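Local atomic coordinates of CT398 (Chlamydia trachomatis, PDB entry 4ILO), a protein that is of unknown function but, with its long coiled-coil hairpin and C4-type zinc ribbon, is thought to bind DNA or RNA. Residues 191-197 and 231-236; 10-14 and 170-174. One frame throughout, in Å; residues are numbered along the deposited sequence.

Interaction 1 (191-197 and 231-236); sequences DRVVVPI and RILYWQ. With EDO (1,2-ethanediol), chain D.
Val194, Val195 and Pro196 pair in parallel register with Ile232, Leu233 and Tyr234, the two strand axes closing to 4.6 Å at 41°. A zigzag of backbone bonds supports this register: Ile232 N to Val193 O, Val195 N to Ile232 O (2.9 Å), Tyr234 N to Val195 O and Ile197 N to Tyr234 O (3.1 Å). The Arg231 side chain extends the contact past the paired residues. NE donates to Arg192 O at 2.9 Å, while NH2 meets the syn lone pair of Asp191 OD1 at 2.7 Å, only 3° out of the guanidinium plane, in a salt bridge. Together they limit rotation of the group, the NE bond being the more bent. Tyr234 CG sits between its backbone N and carbonyl carbon (chi1 75°), which brings one ring face against Pro196; Pro196 CB lies 3.8 Å from the ring centroid, a CH-pi contact. Val194 CG1 touches Ile232 CG2. The Ile197 and Leu233 side chains cross at about a right angle, Ile197 CD1 lying 3.9 Å from Leu233 CD1. A 1,2-ethanediol, probably from the crystallisation liquor, donates O2 to Leu233 O (2.8 Å). These strands are the central pair of a mixed sheet, and Arg231 closely follows Cys226 and Cys229, which with Cys202 and Cys205 bind the zinc ion of a C4 zinc ribbon.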
ATOM      1  N   ASP A 191       0.215   1.699 -27.786  1.00 23.31           N
ATOM      2  CA  ASP A 191       1.367   1.060 -28.413  1.00 22.83           C
ATOM      3  C   ASP A 191       1.493   1.656 -29.819  1.00 21.99           C
ATOM      4  O   ASP A 191       0.828   2.646 -30.144  1.00 22.92           O
ATOM      5  CB  ASP A 191       1.276  -0.475 -28.350  1.00 22.37           C
ATOM      6  CG  ASP A 191       0.150  -1.045 -29.213  1.00 42.33           C
ATOM      7  OD1 ASP A 191      -0.465  -0.286 -29.993  1.00 37.91           O
ATOM      8  OD2 ASP A 191      -0.131  -2.260 -29.124  1.00 33.75           O
ATOM      9  N   ARG A 192       2.349   1.076 -30.656  1.00 22.17           N
ATOM     10  CA  ARG A 192       2.656   1.738 -31.928  1.00 23.89           C
ATOM     11  C   ARG A 192       1.409   1.777 -32.786  1.00 21.55           C
ATOM     12  O   ARG A 192       0.793   0.738 -33.053  1.00 21.39           O
ATOM     13  CB  ARG A 192       3.811   1.062 -32.659  1.00 23.69           C
ATOM     14  CG  ARG A 192       5.145   1.447 -32.027  1.00 26.20           C
ATOM     15  CD  ARG A 192       6.396   0.781 -32.668  1.00 24.57           C
ATOM     16  NE  ARG A 192       7.598   1.108 -31.889  1.00 25.53           N
ATOM     17  CZ  ARG A 192       7.972   0.489 -30.757  1.00 28.36           C
ATOM     18  NH1 ARG A 192       7.282  -0.532 -30.246  1.00 25.24           N
ATOM     19  NH2 ARG A 192       9.074   0.871 -30.130  1.00 28.81           N
ATOM     20  N   VAL A 193       1.035   2.982 -33.206  1.00 21.39           N
ATOM     21  CA  VAL A 193      -0.160   3.178 -34.014  1.00 20.97           C
ATOM     22  C   VAL A 193       0.142   3.644 -35.462  1.00 21.57           C
ATOM     23  O   VAL A 193      -0.776   3.661 -36.310  1.00 23.39           O
ATOM     24  CB  VAL A 193      -1.124   4.133 -33.297  1.00 20.88           C
ATOM     25  CG1 VAL A 193      -1.606   3.474 -31.950  1.00 21.34           C
ATOM     26  CG2 VAL A 193      -0.433   5.457 -33.018  1.00 21.27           C
ATOM     27  N   VAL A 194       1.372   4.051 -35.758  1.00 21.54           N
ATOM     28  CA  VAL A 194       1.838   4.266 -37.128  1.00 21.86           C
ATOM     29  C   VAL A 194       2.739   3.084 -37.425  1.00 22.33           C
ATOM     30  O   VAL A 194       3.852   3.000 -36.892  1.00 22.90           O
ATOM     31  CB  VAL A 194       2.600   5.590 -37.271  1.00 22.40           C
ATOM     32  CG1 VAL A 194       2.955   5.855 -38.777  1.00 22.86           C
ATOM     33  CG2 VAL A 194       1.788   6.738 -36.728  1.00 22.16           C
ATOM     34  N   VAL A 195       2.249   2.135 -38.216  1.00 22.25           N
ATOM     35  CA  VAL A 195       2.924   0.834 -38.298  1.00 22.80           C
ATOM     36  C   VAL A 195       3.115   0.409 -39.747  1.00 27.30           C
ATOM     37  O   VAL A 195       2.299   0.759 -40.613  1.00 24.82           O
ATOM     38  CB  VAL A 195       2.138  -0.260 -37.549  1.00 22.43           C
ATOM     39  CG1 VAL A 195       1.992   0.094 -36.033  1.00 24.60           C
ATOM     40  CG2 VAL A 195       0.781  -0.547 -38.241  1.00 22.01           C
ATOM     41  N   PRO A 196       4.164  -0.340 -40.069  1.00 28.09           N
ATOM     42  CA  PRO A 196       4.396  -0.707 -41.467  1.00 27.26           C
ATOM     43  C   PRO A 196       3.665  -1.997 -41.841  1.00 27.18           C
ATOM     44  O   PRO A 196       3.234  -2.785 -40.980  1.00 24.92           O
ATOM     45  CB  PRO A 196       5.923  -0.874 -41.528  1.00 33.97           C
ATOM     46  CG  PRO A 196       6.292  -1.377 -40.121  1.00 38.86           C
ATOM     47  CD  PRO A 196       5.281  -0.730 -39.177  1.00 24.98           C
ATOM     48  N   ILE A 197       3.473  -2.152 -43.157  1.00 25.81           N
ATOM     49  CA  ILE A 197       3.074  -3.425 -43.762  1.00 32.57           C
ATOM     50  C   ILE A 197       4.228  -4.414 -43.621  1.00 29.75           C
ATOM     51  O   ILE A 197       5.337  -4.152 -44.103  1.00 36.24           O
ATOM     52  CB  ILE A 197       2.766  -3.248 -45.259  1.00 36.80           C
ATOM     53  CG1 ILE A 197       1.831  -2.072 -45.549  1.00 41.13           C
ATOM     54  CG2 ILE A 197       2.210  -4.561 -45.837  1.00 35.72           C
ATOM     55  CD1 ILE A 197       0.421  -2.402 -45.363  1.00 44.36           C
ATOM     56  N   ARG A 231      -5.246   1.675 -37.248  1.00 20.36           N
ATOM     57  CA  ARG A 231      -3.923   2.268 -37.211  1.00 20.32           C
ATOM     58  C   ARG A 231      -3.528   2.811 -38.587  1.00 20.43           C
ATOM     59  O   ARG A 231      -4.028   2.362 -39.621  1.00 20.54           O
ATOM     60  CB  ARG A 231      -2.898   1.223 -36.806  1.00 20.49           C
ATOM     61  CG  ARG A 231      -3.059   0.733 -35.344  1.00 20.51           C
ATOM     62  CD  ARG A 231      -1.925  -0.201 -34.992  1.00 22.15           C
ATOM     63  NE  ARG A 231      -1.812  -0.418 -33.545  1.00 20.89           N
ATOM     64  CZ  ARG A 231      -2.571  -1.262 -32.859  1.00 24.08           C
ATOM     65  NH1 ARG A 231      -3.526  -1.952 -33.463  1.00 21.10           N
ATOM     66  NH2 ARG A 231      -2.385  -1.397 -31.547  1.00 21.22           N
ATOM     67  N   ILE A 232      -2.590   3.762 -38.584  1.00 24.99           N
ATOM     68  CA  ILE A 232      -2.024   4.318 -39.825  1.00 30.63           C
ATOM     69  C   ILE A 232      -0.996   3.340 -40.389  1.00 27.82           C
ATOM     70  O   ILE A 232      -0.056   2.948 -39.688  1.00 22.18           O
ATOM     71  CB  ILE A 232      -1.356   5.676 -39.545  1.00 21.21           C
ATOM     72  CG1 ILE A 232      -2.405   6.705 -39.134  1.00 21.71           C
ATOM     73  CG2 ILE A 232      -0.542   6.143 -40.772  1.00 21.76           C
ATOM     74  CD1 ILE A 232      -1.865   7.842 -38.300  1.00 21.38           C
ATOM     75  N   LEU A 233      -1.148   2.968 -41.664  1.00 21.55           N
ATOM     76  CA  LEU A 233      -0.226   2.043 -42.314  1.00 22.20           C
ATOM     77  C   LEU A 233       0.706   2.803 -43.261  1.00 36.42           C
ATOM     78  O   LEU A 233       0.320   3.793 -43.901  1.00 22.87           O
ATOM     79  CB  LEU A 233      -0.985   0.994 -43.141  1.00 22.40           C
ATOM     80  CG  LEU A 233      -1.813  -0.125 -42.499  1.00 22.17           C
ATOM     81  CD1 LEU A 233      -2.684  -0.794 -43.536  1.00 22.53           C
ATOM     82  CD2 LEU A 233      -0.899  -1.197 -41.819  1.00 22.57           C
ATOM     83  N   TYR A 234       1.930   2.297 -43.388  1.00 29.82           N
ATOM     84  CA  TYR A 234       2.897   2.902 -44.289  1.00 30.99           C
ATOM     85  C   TYR A 234       3.787   1.803 -44.853  1.00 31.67           C
ATOM     86  O   TYR A 234       3.802   0.673 -44.365  1.00 36.05           O
ATOM     87  CB  TYR A 234       3.721   3.990 -43.595  1.00 24.78           C
ATOM     88  CG  TYR A 234       4.780   3.440 -42.644  1.00 26.67           C
ATOM     89  CD1 TYR A 234       4.482   3.207 -41.299  1.00 24.46           C
ATOM     90  CD2 TYR A 234       6.081   3.168 -43.083  1.00 26.51           C
ATOM     91  CE1 TYR A 234       5.443   2.713 -40.393  1.00 26.69           C
ATOM     92  CE2 TYR A 234       7.067   2.674 -42.180  1.00 27.04           C
ATOM     93  CZ  TYR A 234       6.732   2.445 -40.843  1.00 27.30           C
ATOM     94  OH  TYR A 234       7.662   1.956 -39.955  1.00 27.26           O
ATOM     95  N   TRP A 235       4.532   2.159 -45.892  1.00 34.26           N
ATOM     96  CA  TRP A 235       5.327   1.224 -46.675  1.00 43.30           C
ATOM     97  C   TRP A 235       6.809   1.475 -46.410  1.00 47.48           C
ATOM     98  O   TRP A 235       7.285   2.605 -46.591  1.00 43.76           O
ATOM     99  CB  TRP A 235       5.026   1.450 -48.153  1.00 51.58           C
ATOM    100  CG  TRP A 235       5.780   0.556 -49.064  1.00 55.77           C
ATOM    101  CD1 TRP A 235       6.807   0.902 -49.904  1.00 55.80           C
ATOM    102  CD2 TRP A 235       5.564  -0.842 -49.243  1.00 56.00           C
ATOM    103  NE1 TRP A 235       7.248  -0.205 -50.585  1.00 54.90           N
ATOM    104  CE2 TRP A 235       6.500  -1.288 -50.202  1.00 53.79           C
ATOM    105  CE3 TRP A 235       4.673  -1.768 -48.679  1.00 58.53           C
ATOM    106  CZ2 TRP A 235       6.575  -2.621 -50.609  1.00 57.69           C
ATOM    107  CZ3 TRP A 235       4.746  -3.097 -49.084  1.00 61.58           C
ATOM    108  CH2 TRP A 235       5.693  -3.509 -50.040  1.00 62.50           C
ATOM    109  N   GLN A 236       7.525   0.413 -46.003  1.00 50.60           N
ATOM    110  CA  GLN A 236       8.969   0.421 -45.648  1.00 57.03           C
ATOM    111  C   GLN A 236       9.164   0.685 -44.154  1.00 58.72           C
ATOM    112  O   GLN A 236      10.171   0.279 -43.561  1.00 58.45           O
ATOM    113  CB  GLN A 236       9.804   1.428 -46.453  1.00 57.91           C
ATOM    114  CG  GLN A 236      10.209   1.003 -47.850  1.00 68.19           C
ATOM    115  CD  GLN A 236      11.411   1.801 -48.343  1.00 74.78           C
ATOM    116  OE1 GLN A 236      11.926   2.657 -47.622  1.00 77.90           O
ATOM    117  NE2 GLN A 236      11.874   1.514 -49.560  1.00 74.72           N
TER
HETATM  118  C1  EDO D 302       0.264   5.718 -46.695  1.00 31.80           C
HETATM  119  O1  EDO D 302       1.598   5.695 -47.215  1.00 29.47           O
HETATM  120  C2  EDO D 302       0.303   6.510 -45.400  1.00 27.40           C
HETATM  121  O2  EDO D 302      -0.867   6.155 -44.662  1.00 23.16           O

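Interaction 2 (10-14 and 170-174); sequences SILAI and LKETT
Where the long coiled-coil hairpin returns to its base, the N-terminal part of helix 2-86 meets the end of helix 90-171 and the type I beta turn from Lys171 to Thr174. Two CA pairings define the approach, Ser10 with Thr174 at 5.9 Å and Ile14 with Leu170 at 6.8 Å. The polar link joins two hydroxyls: Ser10 OG and Thr174 OG1 are hydrogen-bonded at 3.0 Å. Ser10 OG stands opposite its own backbone nitrogen (chi1 -179°) and Thr174 OG1 only roughly so (chi1 -152°), which turns each oxygen toward the other segment. One helical turn on, Ile14 reaches tip to tip toward Thr174, its CD1 3.6 Å from Thr174 OG1, so the threonine oxygen has a methyl against it as well as the serine hydroxyl. The same isoleucine and Leu170 lie alongside each other, running opposite ways, with Ile14 CG1 3.7 Å from Leu170 CB. At the margin, Ala13 CB meets Leu170 CD1 at 4.2 Å. The turn leads into helix 176-189, whose Phe179 packs on Ile11, Lys171 and Thr174. Ile11 also touches Tyr182 of that helix and Val194 of strand 194-198, placing this part of helix 2-86 between the end of helix 90-171 and the sheet.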
ATOM      1  N   SER A  10       8.824  11.942 -39.278  1.00 38.44           N
ATOM      2  CA  SER A  10       8.732  12.780 -38.088  1.00 38.70           C
ATOM      3  C   SER A  10       7.832  12.159 -37.009  1.00 37.76           C
ATOM      4  O   SER A  10       8.188  12.165 -35.835  1.00 37.41           O
ATOM      5  CB  SER A  10       8.228  14.165 -38.454  1.00 40.05           C
ATOM      6  OG  SER A  10       8.151  14.983 -37.310  1.00 46.74           O
ATOM      7  N   ILE A  11       6.645  11.680 -37.386  1.00 37.55           N
ATOM      8  CA  ILE A  11       5.754  11.018 -36.438  1.00 36.83           C
ATOM      9  C   ILE A  11       6.353   9.702 -35.972  1.00 35.75           C
ATOM     10  O   ILE A  11       6.150   9.294 -34.830  1.00 35.10           O
ATOM     11  CB  ILE A  11       4.371  10.790 -37.067  1.00 37.28           C
ATOM     12  CG1 ILE A  11       3.298  10.698 -35.986  1.00 37.17           C
ATOM     13  CG2 ILE A  11       4.375   9.503 -37.893  1.00 36.88           C
ATOM     14  CD1 ILE A  11       3.089  11.946 -35.196  1.00 37.87           C
ATOM     15  N   LEU A  12       7.080   9.003 -36.839  1.00 35.70           N
ATOM     16  CA  LEU A  12       7.737   7.789 -36.389  1.00 35.06           C
ATOM     17  C   LEU A  12       8.691   8.089 -35.240  1.00 34.84           C
ATOM     18  O   LEU A  12       8.725   7.352 -34.246  1.00 39.12           O
ATOM     19  CB  LEU A  12       8.424   7.080 -37.564  1.00 35.41           C
ATOM     20  CG  LEU A  12       7.399   6.311 -38.432  1.00 35.60           C
ATOM     21  CD1 LEU A  12       7.971   5.802 -39.745  1.00 38.43           C
ATOM     22  CD2 LEU A  12       6.781   5.122 -37.648  1.00 35.17           C
ATOM     23  N   ALA A  13       9.426   9.196 -35.323  1.00 35.52           N
ATOM     24  CA  ALA A  13      10.394   9.499 -34.273  1.00 35.65           C
ATOM     25  C   ALA A  13       9.705   9.974 -33.005  1.00 37.99           C
ATOM     26  O   ALA A  13      10.181   9.688 -31.894  1.00 38.95           O
ATOM     27  CB  ALA A  13      11.401  10.551 -34.748  1.00 36.86           C
ATOM     28  N   ILE A  14       8.597  10.706 -33.142  1.00 35.52           N
ATOM     29  CA  ILE A  14       7.797  11.046 -31.968  1.00 35.27           C
ATOM     30  C   ILE A  14       7.229   9.785 -31.337  1.00 34.12           C
ATOM     31  O   ILE A  14       7.142   9.666 -30.105  1.00 33.78           O
ATOM     32  CB  ILE A  14       6.688  12.023 -32.371  1.00 37.47           C
ATOM     33  CG1 ILE A  14       7.327  13.372 -32.725  1.00 37.51           C
ATOM     34  CG2 ILE A  14       5.641  12.123 -31.293  1.00 35.91           C
ATOM     35  CD1 ILE A  14       6.463  14.244 -33.506  1.00 38.66           C
ATOM     36  N   LEU A 170      10.137  18.138 -31.581  1.00 68.06           N
ATOM     37  CA  LEU A 170       9.788  17.468 -32.827  1.00 61.86           C
ATOM     38  C   LEU A 170       8.363  17.775 -33.263  1.00 57.17           C
ATOM     39  O   LEU A 170       8.096  17.882 -34.475  1.00 50.60           O
ATOM     40  CB  LEU A 170       9.946  15.958 -32.662  1.00 60.90           C
ATOM     41  CG  LEU A 170      11.353  15.488 -32.318  1.00 61.79           C
ATOM     42  CD1 LEU A 170      11.370  13.981 -32.364  1.00 63.66           C
ATOM     43  CD2 LEU A 170      12.380  16.078 -33.285  1.00 58.75           C
ATOM     44  N   LYS A 171       7.450  17.902 -32.285  1.00 47.27           N
ATOM     45  CA  LYS A 171       6.076  18.310 -32.563  1.00 51.80           C
ATOM     46  C   LYS A 171       6.026  19.635 -33.308  1.00 56.27           C
ATOM     47  O   LYS A 171       5.086  19.888 -34.072  1.00 63.94           O
ATOM     48  CB  LYS A 171       5.286  18.464 -31.262  1.00 51.83           C
ATOM     49  CG  LYS A 171       4.571  17.201 -30.758  1.00 59.48           C
ATOM     50  CD  LYS A 171       3.745  17.478 -29.485  1.00 51.81           C
ATOM     51  CE  LYS A 171       2.724  18.589 -29.740  1.00 51.62           C
ATOM     52  NZ  LYS A 171       1.616  18.585 -28.750  1.00 52.94           N
ATOM     53  N   GLU A 172       7.019  20.500 -33.100  1.00 59.97           N
ATOM     54  CA  GLU A 172       6.994  21.797 -33.771  1.00 62.55           C
ATOM     55  C   GLU A 172       7.012  21.629 -35.287  1.00 62.61           C
ATOM     56  O   GLU A 172       6.171  22.207 -35.985  1.00 64.22           O
ATOM     57  CB  GLU A 172       8.106  22.711 -33.230  1.00 61.85           C
ATOM     58  CG  GLU A 172       7.875  22.998 -31.716  1.00 80.96           C
ATOM     59  CD  GLU A 172       8.876  23.933 -31.032  1.00 79.97           C
ATOM     60  OE1 GLU A 172       9.869  24.356 -31.661  1.00 79.40           O
ATOM     61  OE2 GLU A 172       8.652  24.235 -29.832  1.00 74.57           O
ATOM     62  N   THR A 173       7.905  20.775 -35.810  1.00 62.93           N
ATOM     63  CA  THR A 173       8.077  20.579 -37.254  1.00 63.26           C
ATOM     64  C   THR A 173       7.259  19.403 -37.832  1.00 62.10           C
ATOM     65  O   THR A 173       7.537  18.966 -38.963  1.00 53.22           O
ATOM     66  CB  THR A 173       9.564  20.387 -37.590  1.00 60.35           C
ATOM     67  OG1 THR A 173      10.181  19.571 -36.582  1.00 66.73           O
ATOM     68  CG2 THR A 173      10.293  21.731 -37.665  1.00 56.21           C
ATOM     69  N   THR A 174       6.269  18.889 -37.091  1.00 53.59           N
ATOM     70  CA  THR A 174       5.509  17.700 -37.480  1.00 48.96           C
ATOM     71  C   THR A 174       4.146  18.108 -38.044  1.00 46.41           C
ATOM     72  O   THR A 174       3.535  19.083 -37.577  1.00 44.03           O
ATOM     73  CB  THR A 174       5.338  16.748 -36.270  1.00 40.93           C
ATOM     74  OG1 THR A 174       5.209  15.387 -36.719  1.00 36.50           O
ATOM     75  CG2 THR A 174       4.112  17.126 -35.408  1.00 32.05           C
TER

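Overall arrangement
The centres of both interactions lie about 39 Å from the centre of the elongated chain, at the same end and 15 Å apart. Each is partly buried, but interaction 1 buries 671 Å² against 265 Å² for interaction 2. Interaction 1 relies on four backbone hydrogen bonds, a side-chain-to-carbonyl bond and a salt bridge, built round a sheet; interaction 2 has a single hydroxyl pair and apolar contacts between helix 2-86 and the end of helix 90-171. They meet directly through residues 10-14: Leu12 CD1 packs on Tyr234 CZ at 3.7 Å, and Ile11 CG2 on Val194 CG2 at 4.0 Å. Helix 2-86 therefore joins the coiled-coil base to the zinc-ribbon sheet, while helix 176-189 touches both.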